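Local coordinates for iron-regulated transcriptional activator AFT2 (Saccharomyces cerevisiae, PDB 4LMG), which activates transcription of the yeast iron regulon when iron is scarce, recognising the iron-responsive promoter element 5'-CACCC-3', at residues Ile38-Ser41 with Val46-Lys49; Lys114-Leu119 with Glu133-Ala138. All coordinates share one frame; numbering follows the deposited sequence.

Interaction 1 (Ile38-Ser41 with Val46-Lys49). With nucleotides of chain H; nucleotides of chain G.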
ATOM      1  N   ILE A  38      -7.440   7.304  -4.633  1.00 26.01           N
ATOM      2  CA  ILE A  38      -7.107   6.222  -5.550  1.00 30.17           C
ATOM      3  C   ILE A  38      -7.295   4.868  -4.879  1.00 32.29           C
ATOM      4  O   ILE A  38      -6.664   4.569  -3.861  1.00 28.22           O
ATOM      5  CB  ILE A  38      -5.656   6.321  -6.055  1.00 28.72           C
ATOM      6  CG1 ILE A  38      -5.404   7.683  -6.705  1.00 30.45           C
ATOM      7  CG2 ILE A  38      -5.362   5.193  -7.041  1.00 15.91           C
ATOM      8  CD1 ILE A  38      -3.945   7.949  -7.010  1.00 26.66           C
ATOM      9  N   GLU A  39      -8.179   4.056  -5.446  1.00 19.68           N
ATOM     10  CA  GLU A  39      -8.371   2.697  -4.970  1.00 24.73           C
ATOM     11  C   GLU A  39      -7.251   1.825  -5.509  1.00 33.49           C
ATOM     12  O   GLU A  39      -6.735   0.947  -4.813  1.00 33.68           O
ATOM     13  CB  GLU A  39      -9.716   2.154  -5.448  1.00 28.08           C
ATOM     14  CG  GLU A  39      -9.949   0.692  -5.117  1.00 31.59           C
ATOM     15  CD  GLU A  39     -11.340   0.227  -5.494  1.00 42.46           C
ATOM     16  OE1 GLU A  39     -11.758   0.462  -6.648  1.00 52.95           O
ATOM     17  OE2 GLU A  39     -12.021  -0.367  -4.635  1.00 49.79           O
ATOM     18  N   ARG A  40      -6.869   2.089  -6.754  1.00 26.20           N
ATOM     19  CA  ARG A  40      -5.905   1.257  -7.456  1.00 34.73           C
ATOM     20  C   ARG A  40      -5.411   1.971  -8.705  1.00 27.66           C
ATOM     21  O   ARG A  40      -6.157   2.716  -9.336  1.00 30.69           O
ATOM     22  CB  ARG A  40      -6.568  -0.063  -7.845  1.00 38.39           C
ATOM     23  CG  ARG A  40      -5.737  -0.972  -8.724  1.00 41.48           C
ATOM     24  CD  ARG A  40      -6.529  -2.216  -9.097  1.00 32.97           C
ATOM     25  NE  ARG A  40      -7.080  -2.879  -7.918  1.00 42.23           N
ATOM     26  CZ  ARG A  40      -8.302  -2.668  -7.440  1.00 48.40           C
ATOM     27  NH1 ARG A  40      -9.113  -1.808  -8.044  1.00 43.35           N
ATOM     28  NH2 ARG A  40      -8.715  -3.314  -6.358  1.00 45.82           N
ATOM     29  N   SER A  41      -4.151   1.751  -9.059  1.00 25.88           N
ATOM     30  CA  SER A  41      -3.626   2.284 -10.310  1.00 26.89           C
ATOM     31  C   SER A  41      -2.557   1.389 -10.928  1.00 26.39           C
ATOM     32  O   SER A  41      -1.842   0.669 -10.226  1.00 23.05           O
ATOM     33  CB  SER A  41      -3.071   3.694 -10.113  1.00 22.33           C
ATOM     34  OG  SER A  41      -1.853   3.666  -9.390  1.00 32.63           O
ATOM     35  N   VAL A  46      -6.598   3.851 -13.750  1.00 27.00           N
ATOM     36  CA  VAL A  46      -6.706   4.353 -12.386  1.00 28.68           C
ATOM     37  C   VAL A  46      -8.156   4.298 -11.930  1.00 34.29           C
ATOM     38  O   VAL A  46      -9.055   4.769 -12.627  1.00 29.63           O
ATOM     39  CB  VAL A  46      -6.204   5.799 -12.266  1.00 27.42           C
ATOM     40  CG1 VAL A  46      -6.126   6.204 -10.798  1.00 25.74           C
ATOM     41  CG2 VAL A  46      -4.851   5.943 -12.935  1.00 25.62           C
ATOM     42  N   THR A  47      -8.380   3.707 -10.763  1.00 30.62           N
ATOM     43  CA  THR A  47      -9.716   3.638 -10.190  1.00 32.85           C
ATOM     44  C   THR A  47      -9.798   4.529  -8.959  1.00 31.60           C
ATOM     45  O   THR A  47      -8.962   4.444  -8.063  1.00 35.21           O
ATOM     46  CB  THR A  47     -10.093   2.200  -9.802  1.00 35.22           C
ATOM     47  OG1 THR A  47     -10.100   1.377 -10.972  1.00 34.83           O
ATOM     48  CG2 THR A  47     -11.470   2.169  -9.161  1.00 35.49           C
ATOM     49  N   PHE A  48     -10.809   5.388  -8.930  1.00 29.40           N
ATOM     50  CA  PHE A  48     -10.986   6.333  -7.841  1.00 27.07           C
ATOM     51  C   PHE A  48     -12.248   6.016  -7.055  1.00 29.70           C
ATOM     52  O   PHE A  48     -13.185   5.415  -7.583  1.00 27.99           O
ATOM     53  CB  PHE A  48     -11.079   7.759  -8.387  1.00 20.80           C
ATOM     54  CG  PHE A  48      -9.890   8.182  -9.200  1.00 25.46           C
ATOM     55  CD1 PHE A  48      -9.816   7.886 -10.550  1.00 22.45           C
ATOM     56  CD2 PHE A  48      -8.853   8.889  -8.616  1.00 26.89           C
ATOM     57  CE1 PHE A  48      -8.728   8.282 -11.301  1.00 22.63           C
ATOM     58  CE2 PHE A  48      -7.762   9.285  -9.360  1.00 30.86           C
ATOM     59  CZ  PHE A  48      -7.700   8.983 -10.705  1.00 23.28           C
ATOM     60  N   LYS A  49     -12.266   6.424  -5.791  1.00 28.10           N
ATOM     61  CA  LYS A  49     -13.468   6.321  -4.972  1.00 31.46           C
ATOM     62  C   LYS A  49     -13.470   7.407  -3.902  1.00 21.49           C
ATOM     63  O   LYS A  49     -12.514   8.175  -3.785  1.00 17.16           O
ATOM     64  CB  LYS A  49     -13.569   4.939  -4.328  1.00 29.51           C
ATOM     65  CG  LYS A  49     -12.429   4.608  -3.380  1.00 26.77           C
ATOM     66  CD  LYS A  49     -12.598   3.213  -2.814  1.00 30.51           C
ATOM     67  CE  LYS A  49     -11.434   2.830  -1.917  1.00 36.30           C
ATOM     68  NZ  LYS A  49     -11.511   1.394  -1.534  1.00 45.00           N
TER
ATOM     69  P    DA H   2     -10.673  -2.608 -11.049  1.00 52.09           P
ATOM     70  OP1  DA H   2      -9.660  -1.533 -10.934  1.00 41.96           O
ATOM     71  OP2  DA H   2     -11.210  -2.948 -12.386  1.00 58.11           O
ATOM     72  O5'  DA H   2     -10.073  -3.932 -10.363  1.00 71.71           O
ATOM     73  C5'  DA H   2     -10.941  -4.892  -9.755  1.00 63.12           C
ATOM     74  C4'  DA H   2     -10.319  -6.276  -9.607  1.00 49.27           C
ATOM     75  O4'  DA H   2      -9.259  -6.478 -10.578  1.00 35.55           O
ATOM     76  C3'  DA H   2      -9.712  -6.603  -8.246  1.00 47.10           C
ATOM     77  O3'  DA H   2      -9.985  -7.962  -7.937  1.00 44.19           O
ATOM     78  C2'  DA H   2      -8.218  -6.377  -8.450  1.00 40.84           C
ATOM     79  C1'  DA H   2      -8.019  -6.671  -9.936  1.00 30.45           C
ATOM     80  N9   DA H   2      -7.072  -5.754 -10.550  1.00 22.03           N
ATOM     81  C8   DA H   2      -7.355  -4.739 -11.418  1.00 24.81           C
ATOM     82  N7   DA H   2      -6.299  -4.067 -11.807  1.00 26.57           N
ATOM     83  C5   DA H   2      -5.252  -4.682 -11.146  1.00 24.42           C
ATOM     84  C6   DA H   2      -3.868  -4.439 -11.135  1.00 23.82           C
ATOM     85  N6   DA H   2      -3.293  -3.463 -11.842  1.00 27.02           N
ATOM     86  N1   DA H   2      -3.101  -5.237 -10.367  1.00 23.34           N
ATOM     87  C2   DA H   2      -3.687  -6.212  -9.661  1.00 32.80           C
ATOM     88  N3   DA H   2      -4.977  -6.537  -9.593  1.00 28.74           N
ATOM     89  C4   DA H   2      -5.710  -5.724 -10.365  1.00 23.11           C
TER
ATOM     90  P    DC G  10      -4.106   8.243  -2.440  1.00 29.01           P
ATOM     91  OP1  DC G  10      -3.165   9.382  -2.432  1.00 21.06           O
ATOM     92  OP2  DC G  10      -5.467   8.427  -2.990  1.00 36.60           O
ATOM     93  O5'  DC G  10      -3.426   7.012  -3.208  1.00 27.76           O
ATOM     94  C5'  DC G  10      -2.051   6.723  -3.003  1.00 27.55           C
ATOM     95  C4'  DC G  10      -1.674   5.358  -3.565  1.00 31.59           C
ATOM     96  O4'  DC G  10      -2.093   4.307  -2.654  1.00 19.52           O
ATOM     97  C3'  DC G  10      -2.282   5.004  -4.931  1.00 26.21           C
ATOM     98  O3'  DC G  10      -1.271   4.566  -5.819  1.00 30.03           O
ATOM     99  C2'  DC G  10      -3.195   3.823  -4.608  1.00 27.45           C
ATOM    100  C1'  DC G  10      -2.391   3.199  -3.476  1.00 22.15           C
ATOM    101  N1   DC G  10      -3.111   2.145  -2.708  1.00 21.96           N
ATOM    102  C2   DC G  10      -2.374   1.087  -2.167  1.00 25.78           C
ATOM    103  O2   DC G  10      -1.147   1.060  -2.332  1.00 25.97           O
ATOM    104  N3   DC G  10      -3.024   0.123  -1.474  1.00 17.41           N
ATOM    105  C4   DC G  10      -4.344   0.180  -1.311  1.00 21.60           C
ATOM    106  N4   DC G  10      -4.925  -0.807  -0.614  1.00 21.35           N
ATOM    107  C5   DC G  10      -5.119   1.249  -1.858  1.00 16.59           C
ATOM    108  C6   DC G  10      -4.466   2.199  -2.543  1.00 18.10           C
ATOM    109  P    DA G  11      -0.511   5.614  -6.769  1.00 28.72           P
ATOM    110  OP1  DA G  11      -0.160   6.796  -5.953  1.00 30.51           O
ATOM    111  OP2  DA G  11      -1.315   5.784  -8.000  1.00 33.33           O
ATOM    112  O5'  DA G  11       0.825   4.837  -7.178  1.00 33.24           O
ATOM    113  C5'  DA G  11       1.857   4.677  -6.223  1.00 30.64           C
ATOM    114  C4'  DA G  11       2.493   3.297  -6.295  1.00 30.58           C
ATOM    115  O4'  DA G  11       1.630   2.309  -5.674  1.00 24.95           O
ATOM    116  C3'  DA G  11       2.831   2.751  -7.679  1.00 36.85           C
ATOM    117  O3'  DA G  11       4.075   2.081  -7.505  1.00 41.16           O
ATOM    118  C2'  DA G  11       1.656   1.814  -7.975  1.00 20.12           C
ATOM    119  C1'  DA G  11       1.312   1.277  -6.587  1.00 26.77           C
ATOM    120  N9   DA G  11      -0.095   0.943  -6.362  1.00 23.24           N
ATOM    121  C8   DA G  11      -1.196   1.589  -6.856  1.00 28.77           C
ATOM    122  N7   DA G  11      -2.336   1.061  -6.467  1.00 26.32           N
ATOM    123  C5   DA G  11      -1.957   0.001  -5.657  1.00 25.94           C
ATOM    124  C6   DA G  11      -2.696  -0.962  -4.935  1.00 32.60           C
ATOM    125  N6   DA G  11      -4.032  -1.007  -4.907  1.00 29.98           N
ATOM    126  N1   DA G  11      -2.004  -1.883  -4.232  1.00 33.69           N
ATOM    127  C2   DA G  11      -0.667  -1.838  -4.251  1.00 34.76           C
ATOM    128  N3   DA G  11       0.133  -0.986  -4.890  1.00 36.00           N
ATOM    129  C4   DA G  11      -0.580  -0.081  -5.581  1.00 26.58           C
TER

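Interaction 2 (Lys114-Leu119 with Glu133-Ala138)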
ATOM      1  N   LYS A 114      -3.208  20.295   0.503  1.00 34.31           N
ATOM      2  CA  LYS A 114      -2.153  19.937  -0.435  1.00 29.88           C
ATOM      3  C   LYS A 114      -2.621  20.173  -1.868  1.00 27.49           C
ATOM      4  O   LYS A 114      -1.845  20.607  -2.719  1.00 26.23           O
ATOM      5  CB  LYS A 114      -1.728  18.480  -0.245  1.00 44.64           C
ATOM      6  CG  LYS A 114      -0.921  18.235   1.019  1.00 54.89           C
ATOM      7  CD  LYS A 114      -0.492  16.782   1.136  1.00 62.73           C
ATOM      8  CE  LYS A 114       0.451  16.586   2.314  1.00 74.82           C
ATOM      9  NZ  LYS A 114       0.841  15.159   2.487  1.00 80.72           N
ATOM     10  N   PHE A 115      -3.891  19.882  -2.127  1.00 27.27           N
ATOM     11  CA  PHE A 115      -4.489  20.140  -3.435  1.00 30.35           C
ATOM     12  C   PHE A 115      -4.439  21.628  -3.748  1.00 31.19           C
ATOM     13  O   PHE A 115      -4.100  22.033  -4.859  1.00 31.29           O
ATOM     14  CB  PHE A 115      -5.936  19.644  -3.462  1.00 34.17           C
ATOM     15  CG  PHE A 115      -6.773  20.253  -4.554  1.00 40.46           C
ATOM     16  CD1 PHE A 115      -6.698  19.780  -5.853  1.00 39.05           C
ATOM     17  CD2 PHE A 115      -7.650  21.291  -4.276  1.00 41.23           C
ATOM     18  CE1 PHE A 115      -7.473  20.335  -6.859  1.00 34.47           C
ATOM     19  CE2 PHE A 115      -8.427  21.849  -5.275  1.00 39.00           C
ATOM     20  CZ  PHE A 115      -8.339  21.370  -6.570  1.00 33.57           C
ATOM     21  N   LYS A 116      -4.772  22.439  -2.749  1.00 33.60           N
ATOM     22  CA  LYS A 116      -4.795  23.886  -2.899  1.00 32.16           C
ATOM     23  C   LYS A 116      -3.395  24.433  -3.154  1.00 33.19           C
ATOM     24  O   LYS A 116      -3.210  25.325  -3.983  1.00 33.37           O
ATOM     25  CB  LYS A 116      -5.394  24.535  -1.649  1.00 34.24           C
ATOM     26  CG  LYS A 116      -5.804  25.980  -1.841  1.00 38.56           C
ATOM     27  CD  LYS A 116      -6.955  26.097  -2.822  1.00 40.26           C
ATOM     28  CE  LYS A 116      -7.326  27.551  -3.054  1.00 47.80           C
ATOM     29  NZ  LYS A 116      -7.553  28.270  -1.769  1.00 45.54           N
ATOM     30  N   GLU A 117      -2.409  23.896  -2.441  1.00 32.39           N
ATOM     31  CA  GLU A 117      -1.025  24.331  -2.603  1.00 32.50           C
ATOM     32  C   GLU A 117      -0.474  23.930  -3.971  1.00 30.72           C
ATOM     33  O   GLU A 117       0.361  24.630  -4.546  1.00 25.32           O
ATOM     34  CB  GLU A 117      -0.147  23.758  -1.488  1.00 36.44           C
ATOM     35  CG  GLU A 117       1.339  24.077  -1.624  1.00 44.50           C
ATOM     36  CD  GLU A 117       1.669  25.530  -1.316  1.00 54.59           C
ATOM     37  OE1 GLU A 117       0.734  26.343  -1.166  1.00 46.98           O
ATOM     38  OE2 GLU A 117       2.871  25.857  -1.216  1.00 61.13           O
ATOM     39  N   ASN A 118      -0.942  22.799  -4.487  1.00 26.22           N
ATOM     40  CA  ASN A 118      -0.523  22.340  -5.805  1.00 32.16           C
ATOM     41  C   ASN A 118      -0.985  23.299  -6.902  1.00 34.79           C
ATOM     42  O   ASN A 118      -0.249  23.578  -7.850  1.00 34.63           O
ATOM     43  CB  ASN A 118      -1.035  20.923  -6.067  1.00 43.58           C
ATOM     44  CG  ASN A 118      -0.664  20.417  -7.446  1.00 61.10           C
ATOM     45  OD1 ASN A 118      -1.523  20.260  -8.315  1.00 65.31           O
ATOM     46  ND2 ASN A 118       0.624  20.162  -7.657  1.00 61.38           N
ATOM     47  N   LEU A 119      -2.206  23.807  -6.761  1.00 31.34           N
ATOM     48  CA  LEU A 119      -2.731  24.809  -7.681  1.00 35.03           C
ATOM     49  C   LEU A 119      -1.830  26.036  -7.701  1.00 39.39           C
ATOM     50  O   LEU A 119      -1.501  26.558  -8.766  1.00 33.43           O
ATOM     51  CB  LEU A 119      -4.146  25.224  -7.276  1.00 29.95           C
ATOM     52  CG  LEU A 119      -5.218  24.136  -7.258  1.00 30.02           C
ATOM     53  CD1 LEU A 119      -6.530  24.698  -6.731  1.00 34.98           C
ATOM     54  CD2 LEU A 119      -5.399  23.538  -8.647  1.00 28.09           C
ATOM     55  N   GLU A 133     -13.472  31.270  -3.591  1.00 55.45           N
ATOM     56  CA  GLU A 133     -14.879  31.624  -3.439  1.00 55.10           C
ATOM     57  C   GLU A 133     -15.673  30.497  -2.787  1.00 50.07           C
ATOM     58  O   GLU A 133     -16.556  30.744  -1.967  1.00 51.02           O
ATOM     59  CB  GLU A 133     -15.491  31.986  -4.793  1.00 62.09           C
ATOM     60  CG  GLU A 133     -14.884  33.223  -5.432  1.00 77.43           C
ATOM     61  CD  GLU A 133     -15.419  33.482  -6.826  1.00 90.78           C
ATOM     62  OE1 GLU A 133     -16.107  32.593  -7.375  1.00 91.85           O
ATOM     63  OE2 GLU A 133     -15.154  34.574  -7.373  1.00 97.49           O
ATOM     64  N   LEU A 134     -15.357  29.260  -3.158  1.00 41.26           N
ATOM     65  CA  LEU A 134     -16.019  28.101  -2.570  1.00 42.93           C
ATOM     66  C   LEU A 134     -15.746  28.017  -1.071  1.00 45.34           C
ATOM     67  O   LEU A 134     -16.632  27.677  -0.289  1.00 48.84           O
ATOM     68  CB  LEU A 134     -15.576  26.813  -3.265  1.00 44.43           C
ATOM     69  CG  LEU A 134     -16.045  26.653  -4.713  1.00 45.89           C
ATOM     70  CD1 LEU A 134     -15.528  25.359  -5.319  1.00 39.10           C
ATOM     71  CD2 LEU A 134     -17.562  26.711  -4.790  1.00 51.94           C
ATOM     72  N   GLU A 135     -14.515  28.326  -0.677  1.00 43.96           N
ATOM     73  CA  GLU A 135     -14.143  28.329   0.731  1.00 44.20           C
ATOM     74  C   GLU A 135     -14.813  29.501   1.438  1.00 50.79           C
ATOM     75  O   GLU A 135     -15.317  29.361   2.552  1.00 51.17           O
ATOM     76  CB  GLU A 135     -12.623  28.422   0.884  1.00 42.61           C
ATOM     77  CG  GLU A 135     -11.861  27.255   0.277  1.00 39.04           C
ATOM     78  CD  GLU A 135     -10.362  27.482   0.275  1.00 47.53           C
ATOM     79  OE1 GLU A 135      -9.869  28.242   1.134  1.00 57.55           O
ATOM     80  OE2 GLU A 135      -9.675  26.905  -0.593  1.00 51.31           O
ATOM     81  N   TYR A 136     -14.818  30.655   0.777  1.00 57.45           N
ATOM     82  CA  TYR A 136     -15.440  31.856   1.323  1.00 68.08           C
ATOM     83  C   TYR A 136     -16.915  31.622   1.621  1.00 66.61           C
ATOM     84  O   TYR A 136     -17.399  31.955   2.703  1.00 64.70           O
ATOM     85  CB  TYR A 136     -15.281  33.030   0.354  1.00 76.04           C
ATOM     86  CG  TYR A 136     -16.009  34.286   0.781  1.00 86.91           C
ATOM     87  CD1 TYR A 136     -15.401  35.215   1.618  1.00 90.44           C
ATOM     88  CD2 TYR A 136     -17.301  34.547   0.343  1.00 91.59           C
ATOM     89  CE1 TYR A 136     -16.062  36.365   2.008  1.00 95.60           C
ATOM     90  CE2 TYR A 136     -17.969  35.694   0.728  1.00 95.17           C
ATOM     91  CZ  TYR A 136     -17.346  36.599   1.560  1.00 98.26           C
ATOM     92  OH  TYR A 136     -18.010  37.743   1.946  1.00100.66           O
ATOM     93  N   LYS A 137     -17.627  31.048   0.658  1.00 62.51           N
ATOM     94  CA  LYS A 137     -19.039  30.745   0.842  1.00 65.45           C
ATOM     95  C   LYS A 137     -19.227  29.674   1.914  1.00 63.42           C
ATOM     96  O   LYS A 137     -20.191  29.708   2.677  1.00 63.74           O
ATOM     97  CB  LYS A 137     -19.675  30.302  -0.477  1.00 64.09           C
ATOM     98  CG  LYS A 137     -19.673  31.376  -1.554  1.00 74.28           C
ATOM     99  CD  LYS A 137     -20.448  30.929  -2.785  1.00 86.58           C
ATOM    100  CE  LYS A 137     -20.531  32.041  -3.822  1.00 94.22           C
ATOM    101  NZ  LYS A 137     -21.361  31.647  -4.996  1.00 97.17           N
ATOM    102  N   ALA A 138     -18.293  28.730   1.971  1.00 61.41           N
ATOM    103  CA  ALA A 138     -18.348  27.662   2.962  1.00 57.21           C
ATOM    104  C   ALA A 138     -18.207  28.217   4.375  1.00 61.92           C
ATOM    105  O   ALA A 138     -18.884  27.766   5.298  1.00 60.93           O
ATOM    106  CB  ALA A 138     -17.270  26.626   2.686  1.00 51.75           C
TER

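Interaction 1 (Ile38-Ser41 with Val46-Lys49)
Glu39 and Arg40 both face Thr47, a classic beta bulge in the hairpin of strands 36-42 and 45-50 at one side of the WRKY-GCM1 sheet, in contact with the DNA. Thr47 O takes two backbone donors, Glu39 N at 2.8 Å and, weakly, Arg40 N at 3.4 Å; in return Thr47 N reaches Arg40 O in a nearly straight bond of 175°. The extra residue turns the Glu39 side chain over the neighbouring strand. It runs alongside Thr47 with OE1 close to the methyl CG2, while the extended Lys49 crosses Glu39 at about a right angle, with a long salt bridge from Lys49 NZ to Glu39 OE2 (3.6 Å). On the face carrying Ile38, Val46 and Phe48, Ile38 CG2 meets Val46 CG1, and Ile38 CG1 meets CE2 of the Phe48 ring.

The hairpin grips both DNA strands, in keeping with the experimentally established DNA contacts of residues 38-41. Ile38 N donates to OP2 of DC10 of chain G at 2.8 Å, and Ser41 OG binds OP2 of DA11 of chain G at 2.6 Å. Arg40, bent at chi3 (-52°), sends NH2 to N7 of a guanine base. One phosphate oxygen, OP1 of DA2 of chain H, receives Thr47 OG1 at 2.9 Å and, weakly, Arg40 NH1 at 3.0 Å.

Interaction 2 (Lys114-Leu119 with Glu133-Ala138)
A single salt bridge, Lys116 with Glu135, spans the two helical segments, whose nearest CA atoms are 11.0 Å apart at these same residues. The side chains come from opposite directions to meet midway. Lys116 NZ lies 2.8 Å from Glu135 OE2, on the syn side of that oxygen but 33° out of the carboxylate plane. Glu135 reaches across with its chain extended beyond CG, whereas Lys116 bends at chi2 (66°) and again at chi4 (-52°), which lays its CD and CE against the same oxygen, CE at 3.5 Å.

Further polar bonds hold both partners. The ammonium group is shared with Asp132, and OE2 also accepts a hydrogen bond from the hydroxyl of Tyr112. With two carboxylates beside it, Lys116 would be expected to stay protonated.

Apolar contacts lie on neighbouring positions. Phe131 of helix 125-139 touches Lys116 and Leu119 and meets the Phe115 ring edge to face; Leu119 also packs on Ala127 and Ile128, and Leu134 touches Phe103.

Together these contacts describe a helical hairpin, helices 110-121 and 125-139 joined by a short connection, with an interhelical salt bridge where the two segments are well separated.

Overall arrangement
From the N terminus, the chain passes through helix 21-29 before it enters strand 36-42. Interaction 1 then closes a connection of four residues, two of them still strand, and fixes strand 36-42, at one edge of the sheet, to its neighbour 45-50. The chain goes on through strands 76-82 and 87-93, and past the zinc ligands His97 and His99, to the C-terminal helices, where interaction 2 closes a loop of thirteen residues. The two contacts therefore follow in series, without nesting or crossing. The centres of interactions 1 and 2 are about 23 Å apart, on opposite sides of the chain's centre. Helix 21-29 lies between them in the fold: Phe48 packs on it from the sheet, and Phe115 from helix 110-121.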